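Local coordinates for protein ORF99 (Acidianus Filamentous Virus 1, PDB 3DF6) that is of unknown function but belongs to the DUF1374 family, related to the AcrID1 anti-CRISPR proteins, and so may help the virus resist host defence, at residues 3-13 / 27-37. The protein carries 2 engineered substitutions. Residues are numbered along the deposited sequence; the frame is centred on the assembly and turned at random. Where two conformers were deposited one is given.
Sequences THEFHKLLIKV and MKLNTTLDELE. Engineered in segment 27-37: M27 (natural residue Leu).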
ATOM      1  N   THR C   3       0.581  -4.880 -16.643  1.00 30.48           N
ATOM      2  CA  THR C   3       0.348  -5.893 -15.603  1.00 28.41           C
ATOM      3  C   THR C   3       1.637  -6.481 -14.994  1.00 26.65           C
ATOM      4  O   THR C   3       1.729  -6.657 -13.780  1.00 26.41           O
ATOM      5  CB  THR C   3      -0.570  -6.998 -16.172  1.00 28.71           C
ATOM      6  OG1 THR C   3      -1.743  -6.375 -16.723  1.00 28.62           O
ATOM      7  CG2 THR C   3      -0.974  -8.010 -15.112  1.00 27.57           C
ATOM      8  N   HIS C   4       2.630  -6.771 -15.835  1.00 24.15           N
ATOM      9  CA  HIS C   4       3.950  -7.166 -15.343  1.00 21.90           C
ATOM     10  C   HIS C   4       4.584  -6.092 -14.427  1.00 19.70           C
ATOM     11  O   HIS C   4       5.123  -6.401 -13.363  1.00 18.00           O
ATOM     12  CB  HIS C   4       4.873  -7.517 -16.518  1.00 22.31           C
ATOM     13  CG  HIS C   4       6.315  -7.650 -16.138  1.00 23.66           C
ATOM     14  ND1 HIS C   4       6.818  -8.766 -15.505  1.00 24.40           N
ATOM     15  CD2 HIS C   4       7.360  -6.803 -16.297  1.00 25.24           C
ATOM     16  CE1 HIS C   4       8.109  -8.599 -15.283  1.00 24.48           C
ATOM     17  NE2 HIS C   4       8.463  -7.417 -15.757  1.00 25.60           N
ATOM     18  N   GLU C   5       4.519  -4.836 -14.857  1.00 17.70           N
ATOM     19  CA  GLU C   5       5.077  -3.733 -14.091  1.00 16.43           C
ATOM     20  C   GLU C   5       4.316  -3.591 -12.781  1.00 14.67           C
ATOM     21  O   GLU C   5       4.907  -3.292 -11.749  1.00 13.76           O
ATOM     22  CB  GLU C   5       5.032  -2.423 -14.888  1.00 16.63           C
ATOM     23  CG  GLU C   5       5.946  -2.405 -16.120  1.00 18.71           C
ATOM     24  CD  GLU C   5       7.424  -2.639 -15.796  1.00 21.28           C
ATOM     25  OE1 GLU C   5       7.851  -2.360 -14.653  1.00 21.37           O
ATOM     26  OE2 GLU C   5       8.164  -3.090 -16.704  1.00 24.70           O
ATOM     27  N   PHE C   6       3.008  -3.831 -12.848  1.00 13.22           N
ATOM     28  CA  PHE C   6       2.136  -3.825 -11.677  1.00 12.84           C
ATOM     29  C   PHE C   6       2.572  -4.886 -10.657  1.00 12.78           C
ATOM     30  O   PHE C   6       2.719  -4.579  -9.466  1.00 12.16           O
ATOM     31  CB  PHE C   6       0.660  -3.981 -12.116  1.00 12.77           C
ATOM     32  CG  PHE C   6      -0.319  -4.060 -10.971  1.00 13.86           C
ATOM     33  CD1 PHE C   6      -0.745  -2.907 -10.314  1.00 11.58           C
ATOM     34  CD2 PHE C   6      -0.821  -5.293 -10.542  1.00 13.62           C
ATOM     35  CE1 PHE C   6      -1.654  -2.977  -9.258  1.00 13.56           C
ATOM     36  CE2 PHE C   6      -1.750  -5.365  -9.491  1.00 11.82           C
ATOM     37  CZ  PHE C   6      -2.142  -4.211  -8.839  1.00 12.62           C
ATOM     38  N   HIS C   7       2.839  -6.113 -11.122  1.00 12.19           N
ATOM     39  CA  HIS C   7       3.250  -7.171 -10.193  1.00 12.43           C
ATOM     40  C   HIS C   7       4.638  -6.912  -9.617  1.00 12.36           C
ATOM     41  O   HIS C   7       4.881  -7.179  -8.433  1.00 11.89           O
ATOM     42  CB  HIS C   7       3.142  -8.556 -10.847  1.00 12.69           C
ATOM     43  CG  HIS C   7       1.747  -8.900 -11.275  1.00 12.95           C
ATOM     44  ND1 HIS C   7       1.465  -9.889 -12.190  1.00 13.53           N
ATOM     45  CD2 HIS C   7       0.553  -8.362 -10.926  1.00 11.75           C
ATOM     46  CE1 HIS C   7       0.157  -9.957 -12.376  1.00 14.48           C
ATOM     47  NE2 HIS C   7      -0.418  -9.031 -11.629  1.00 13.50           N
ATOM     48  N   LYS C   8       5.534  -6.391 -10.450  1.00 11.83           N
ATOM     49  CA  LYS C   8       6.842  -5.919  -9.987  1.00 13.15           C
ATOM     50  C   LYS C   8       6.720  -4.858  -8.881  1.00 12.50           C
ATOM     51  O   LYS C   8       7.473  -4.888  -7.907  1.00 12.36           O
ATOM     52  CB  LYS C   8       7.677  -5.356 -11.151  1.00 12.82           C
ATOM     53  CG  LYS C   8       8.514  -6.392 -11.860  1.00 15.21           C
ATOM     54  CD  LYS C   8       9.357  -5.786 -13.000  1.00 16.16           C
ATOM     55  CE  LYS C   8      10.373  -4.737 -12.498  1.00 19.32           C
ATOM     56  NZ  LYS C   8      11.051  -4.035 -13.617  1.00 21.65           N
ATOM     57  N   LEU C   9       5.806  -3.907  -9.044  1.00 12.85           N
ATOM     58  CA  LEU C   9       5.553  -2.920  -7.985  1.00 13.53           C
ATOM     59  C   LEU C   9       5.031  -3.562  -6.692  1.00 13.54           C
ATOM     60  O   LEU C   9       5.488  -3.219  -5.593  1.00 13.44           O
ATOM     61  CB  LEU C   9       4.628  -1.784  -8.457  1.00 13.72           C
ATOM     62  CG  LEU C   9       4.266  -0.725  -7.398  1.00 13.32           C
ATOM     63  CD1 LEU C   9       4.244   0.673  -7.987  1.00 13.91           C
ATOM     64  CD2 LEU C   9       2.916  -1.028  -6.676  1.00 13.66           C
ATOM     65  N   LEU C  10       4.101  -4.508  -6.807  1.00 13.94           N
ATOM     66  CA  LEU C  10       3.599  -5.186  -5.606  1.00 14.26           C
ATOM     67  C   LEU C  10       4.719  -5.890  -4.830  1.00 14.68           C
ATOM     68  O   LEU C  10       4.743  -5.845  -3.594  1.00 14.55           O
ATOM     69  CB  LEU C  10       2.508  -6.199  -5.951  1.00 14.82           C
ATOM     70  CG  LEU C  10       1.229  -5.672  -6.630  1.00 15.26           C
ATOM     71  CD1 LEU C  10       0.257  -6.824  -6.920  1.00 12.73           C
ATOM     72  CD2 LEU C  10       0.569  -4.589  -5.780  1.00 14.15           C
ATOM     73  N   ILE C  11       5.636  -6.526  -5.568  1.00 13.69           N
ATOM     74  CA  ILE C  11       6.783  -7.213  -4.977  1.00 13.82           C
ATOM     75  C   ILE C  11       7.673  -6.206  -4.254  1.00 13.67           C
ATOM     76  O   ILE C  11       8.129  -6.466  -3.138  1.00 14.21           O
ATOM     77  CB  ILE C  11       7.597  -8.021  -6.052  1.00 13.23           C
ATOM     78  CG1 ILE C  11       6.783  -9.212  -6.565  1.00 11.97           C
ATOM     79  CG2 ILE C  11       8.925  -8.524  -5.483  1.00 14.23           C
ATOM     80  CD1 ILE C  11       7.251  -9.725  -7.918  1.00 10.85           C
ATOM     81  N   LYS C  12       7.925  -5.073  -4.905  1.00 13.74           N
ATOM     82  CA  LYS C  12       8.667  -3.965  -4.327  1.00 13.82           C
ATOM     83  C   LYS C  12       8.029  -3.369  -3.058  1.00 13.56           C
ATOM     84  O   LYS C  12       8.747  -3.015  -2.107  1.00 12.75           O
ATOM     85  CB  LYS C  12       8.856  -2.876  -5.379  1.00 14.37           C
ATOM     86  CG  LYS C  12       9.700  -1.691  -4.929  1.00 18.57           C
ATOM     87  CD  LYS C  12      11.136  -2.089  -4.534  1.00 25.72           C
ATOM     88  CE  LYS C  12      11.984  -0.832  -4.337  1.00 27.79           C
ATOM     89  NZ  LYS C  12      13.408  -1.105  -3.981  1.00 31.23           N
ATOM     90  N   VAL C  13       6.701  -3.219  -3.066  1.00 12.96           N
ATOM     91  CA  VAL C  13       5.958  -2.786  -1.871  1.00 13.23           C
ATOM     92  C   VAL C  13       6.312  -3.710  -0.711  1.00 13.24           C
ATOM     93  O   VAL C  13       6.648  -3.237   0.385  1.00 13.56           O
ATOM     94  CB  VAL C  13       4.408  -2.715  -2.118  1.00 13.31           C
ATOM     95  CG1 VAL C  13       3.598  -2.591  -0.790  1.00 12.98           C
ATOM     96  CG2 VAL C  13       4.054  -1.546  -3.065  1.00 11.82           C
HETATM   97  N   MSE C  27      -3.510  -3.475   1.050  1.00 16.54           N
HETATM   98  CA  MSE C  27      -3.967  -3.141  -0.294  1.00 19.00           C
HETATM   99  C   MSE C  27      -5.025  -4.161  -0.677  1.00 17.62           C
HETATM  100  O   MSE C  27      -4.846  -5.360  -0.438  1.00 17.40           O
HETATM  101  CB  MSE C  27      -2.839  -3.242  -1.311  1.00 18.15           C
HETATM  102  CG  MSE C  27      -1.742  -2.227  -1.210  0.80 22.30           C
HETATM  103 SE   MSE C  27      -0.529  -2.600  -2.691  0.80 26.46          SE
HETATM  104  CE  MSE C  27       0.165  -4.339  -2.193  0.80 24.68           C
ATOM    105  N   LYS C  28      -6.113  -3.667  -1.246  1.00 16.61           N
ATOM    106  CA  LYS C  28      -7.144  -4.506  -1.814  1.00 15.95           C
ATOM    107  C   LYS C  28      -6.898  -4.536  -3.314  1.00 15.19           C
ATOM    108  O   LYS C  28      -6.619  -3.489  -3.922  1.00 13.11           O
ATOM    109  CB  LYS C  28      -8.520  -3.939  -1.494  1.00 17.07           C
ATOM    110  CG  LYS C  28      -9.684  -4.811  -1.939  1.00 20.49           C
ATOM    111  CD  LYS C  28     -10.996  -4.215  -1.447  1.00 28.66           C
ATOM    112  CE  LYS C  28     -12.179  -5.175  -1.661  1.00 30.33           C
ATOM    113  NZ  LYS C  28     -12.401  -5.386  -3.109  1.00 34.15           N
ATOM    114  N   LEU C  29      -7.000  -5.740  -3.889  1.00 14.71           N
ATOM    115  CA  LEU C  29      -6.538  -6.023  -5.236  1.00 15.03           C
ATOM    116  C   LEU C  29      -7.209  -7.239  -5.860  1.00 15.01           C
ATOM    117  O   LEU C  29      -7.647  -8.152  -5.159  1.00 14.84           O
ATOM    118  CB  LEU C  29      -5.102  -6.598  -5.184  1.00 15.31           C
ATOM    119  CG  LEU C  29      -4.021  -5.767  -4.484  1.00 16.98           C
ATOM    120  CD1 LEU C  29      -2.862  -6.637  -4.044  1.00 15.22           C
ATOM    121  CD2 LEU C  29      -3.579  -4.611  -5.431  1.00 14.65           C
ATOM    122  N   ASN C  30      -7.134  -7.275  -7.216  1.00 14.44           N
ATOM    123  CA  ASN C  30      -7.777  -8.373  -7.944  1.00 14.29           C
ATOM    124  C   ASN C  30      -6.910  -8.587  -9.153  1.00 13.91           C
ATOM    125  O   ASN C  30      -7.229  -8.149 -10.249  1.00 13.98           O
ATOM    126  CB  ASN C  30      -9.230  -8.139  -8.342  1.00 14.39           C
ATOM    127  CG  ASN C  30      -9.894  -9.377  -8.914  1.00 16.20           C
ATOM    128  OD1 ASN C  30      -9.291 -10.448  -9.030  1.00 16.80           O
ATOM    129  ND2 ASN C  30     -11.149  -9.224  -9.296  1.00 17.78           N
ATOM    130  N   THR C  31      -5.781  -9.245  -8.947  1.00 13.74           N
ATOM    131  CA  THR C  31      -4.830  -9.457 -10.032  1.00 13.86           C
ATOM    132  C   THR C  31      -4.282 -10.879  -9.921  1.00 13.76           C
ATOM    133  O   THR C  31      -4.188 -11.438  -8.817  1.00 12.36           O
ATOM    134  CB  THR C  31      -3.713  -8.339 -10.011  1.00 14.47           C
ATOM    135  OG1 THR C  31      -2.874  -8.444 -11.170  1.00 14.07           O
ATOM    136  CG2 THR C  31      -2.871  -8.395  -8.723  1.00 14.71           C
ATOM    137  N   THR C  32      -3.951 -11.479 -11.061  1.00 13.46           N
ATOM    138  CA  THR C  32      -3.548 -12.874 -11.078  1.00 13.92           C
ATOM    139  C   THR C  32      -2.058 -13.025 -11.363  1.00 13.98           C
ATOM    140  O   THR C  32      -1.572 -12.649 -12.438  1.00 13.78           O
ATOM    141  CB  THR C  32      -4.397 -13.702 -12.083  1.00 14.15           C
ATOM    142  OG1 THR C  32      -5.768 -13.646 -11.686  1.00 13.82           O
ATOM    143  CG2 THR C  32      -3.947 -15.174 -12.094  1.00 14.03           C
ATOM    144  N   LEU C  33      -1.359 -13.591 -10.385  1.00 14.33           N
ATOM    145  CA  LEU C  33       0.076 -13.790 -10.426  1.00 14.66           C
ATOM    146  C   LEU C  33       0.461 -15.194 -10.852  1.00 15.51           C
ATOM    147  O   LEU C  33      -0.107 -16.174 -10.357  1.00 15.71           O
ATOM    148  CB  LEU C  33       0.684 -13.574  -9.041  1.00 14.83           C
ATOM    149  CG  LEU C  33       1.036 -12.159  -8.566  1.00 14.80           C
ATOM    150  CD1 LEU C  33      -0.200 -11.263  -8.519  1.00 14.81           C
ATOM    151  CD2 LEU C  33       1.685 -12.250  -7.197  1.00 13.38           C
ATOM    152  N   ASP C  34       1.454 -15.254 -11.747  1.00 15.68           N
ATOM    153  CA  ASP C  34       2.190 -16.478 -12.068  1.00 16.83           C
ATOM    154  C   ASP C  34       2.876 -16.997 -10.785  1.00 17.03           C
ATOM    155  O   ASP C  34       3.169 -16.216  -9.882  1.00 16.39           O
ATOM    156  CB  ASP C  34       3.228 -16.115 -13.143  1.00 17.20           C
ATOM    157  CG  ASP C  34       4.173 -17.248 -13.497  0.70 19.37           C
ATOM    158  OD1 ASP C  34       3.966 -18.412 -13.087  0.70 23.61           O
ATOM    159  OD2 ASP C  34       5.144 -16.964 -14.228  0.70 22.03           O
ATOM    160  N   GLU C  35       3.124 -18.304 -10.706  1.00 16.24           N
ATOM    161  CA  GLU C  35       3.789 -18.882  -9.542  1.00 16.74           C
ATOM    162  C   GLU C  35       5.103 -18.174  -9.220  1.00 16.01           C
ATOM    163  O   GLU C  35       5.393 -17.901  -8.054  1.00 14.24           O
ATOM    164  CB  GLU C  35       4.064 -20.375  -9.737  1.00 17.50           C
ATOM    165  CG  GLU C  35       4.596 -21.050  -8.457  1.00 20.48           C
ATOM    166  CD  GLU C  35       4.869 -22.516  -8.639  1.00 27.37           C
ATOM    167  OE1 GLU C  35       4.627 -23.045  -9.740  1.00 28.59           O
ATOM    168  OE2 GLU C  35       5.355 -23.149  -7.683  1.00 33.17           O
ATOM    169  N   LEU C  36       5.890 -17.892 -10.262  1.00 14.91           N
ATOM    170  CA  LEU C  36       7.159 -17.170 -10.117  1.00 15.19           C
ATOM    171  C   LEU C  36       6.985 -15.812  -9.466  1.00 14.76           C
ATOM    172  O   LEU C  36       7.793 -15.431  -8.616  1.00 14.64           O
ATOM    173  CB  LEU C  36       7.870 -17.001 -11.468  1.00 15.57           C
ATOM    174  CG  LEU C  36       8.419 -18.301 -12.047  1.00 15.84           C
ATOM    175  CD1 LEU C  36       8.715 -18.161 -13.546  1.00 17.85           C
ATOM    176  CD2 LEU C  36       9.648 -18.797 -11.277  1.00 16.28           C
ATOM    177  N   GLU C  37       5.945 -15.087  -9.884  1.00 14.50           N
ATOM    178  CA  GLU C  37       5.648 -13.795  -9.288  0.50 14.65           C
ATOM    179  C   GLU C  37       5.217 -13.970  -7.818  1.00 14.49           C
ATOM    180  O   GLU C  37       5.686 -13.218  -6.938  1.00 14.48           O
ATOM    181  CB  GLU C  37       4.599 -13.019 -10.120  0.50 14.55           C
ATOM    182  CG  GLU C  37       4.916 -12.963 -11.669  0.50 16.27           C
ATOM    183  CD  GLU C  37       3.861 -12.174 -12.457  0.50 16.18           C
ATOM    184  OE1 GLU C  37       2.638 -12.445 -12.285  0.50 17.21           O
ATOM    185  OE2 GLU C  37       4.253 -11.273 -13.260  0.50 19.27           O
TER
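L10 and M27, the latter an engineered selenomethionine, meet at the apolar centre where the helical segment 3-13 crosses the strand segment beginning at M27 almost at right angles, the two short axes 9.9 Å apart at their closest. Helix 3-18 thus lies across edge strand 25-34 of the antiparallel sheet, which pairs with strand 84-96 and continues through M27-L29 into a strand of the second subunit. M27 bends at chi3 (-66°), bringing CE within 3.6 Å of L10 CD2, while V13 CG1 meets M27 CE tip to tip. Farther along the strand, L29 CD2 and T31 CG2 both lie against the edge of the F6 ring, L29 CD2 3.7 Å from F6 CZ. Beyond this layer, L33 CD1 sits over one face of the H7 imidazole, a CH-pi contact 3.9 Å from the ring centroid. T31 bridges the two zones, because OG1 stands anti to the backbone N (chi1 -173°) and makes a nearly straight 2.6 Å hydrogen bond to H7 NE2. At the polar edge, in one of two deposited E37 conformers, H7 ND1 gives weak hydrogen bonds to both carboxylate oxygens; E37 OE1 also accepts D34 N in the capping box starting helix 35-42. With E37 so placed, both imidazole nitrogens have partners, which should limit ring rotation; the firmer hold is T31 OG1.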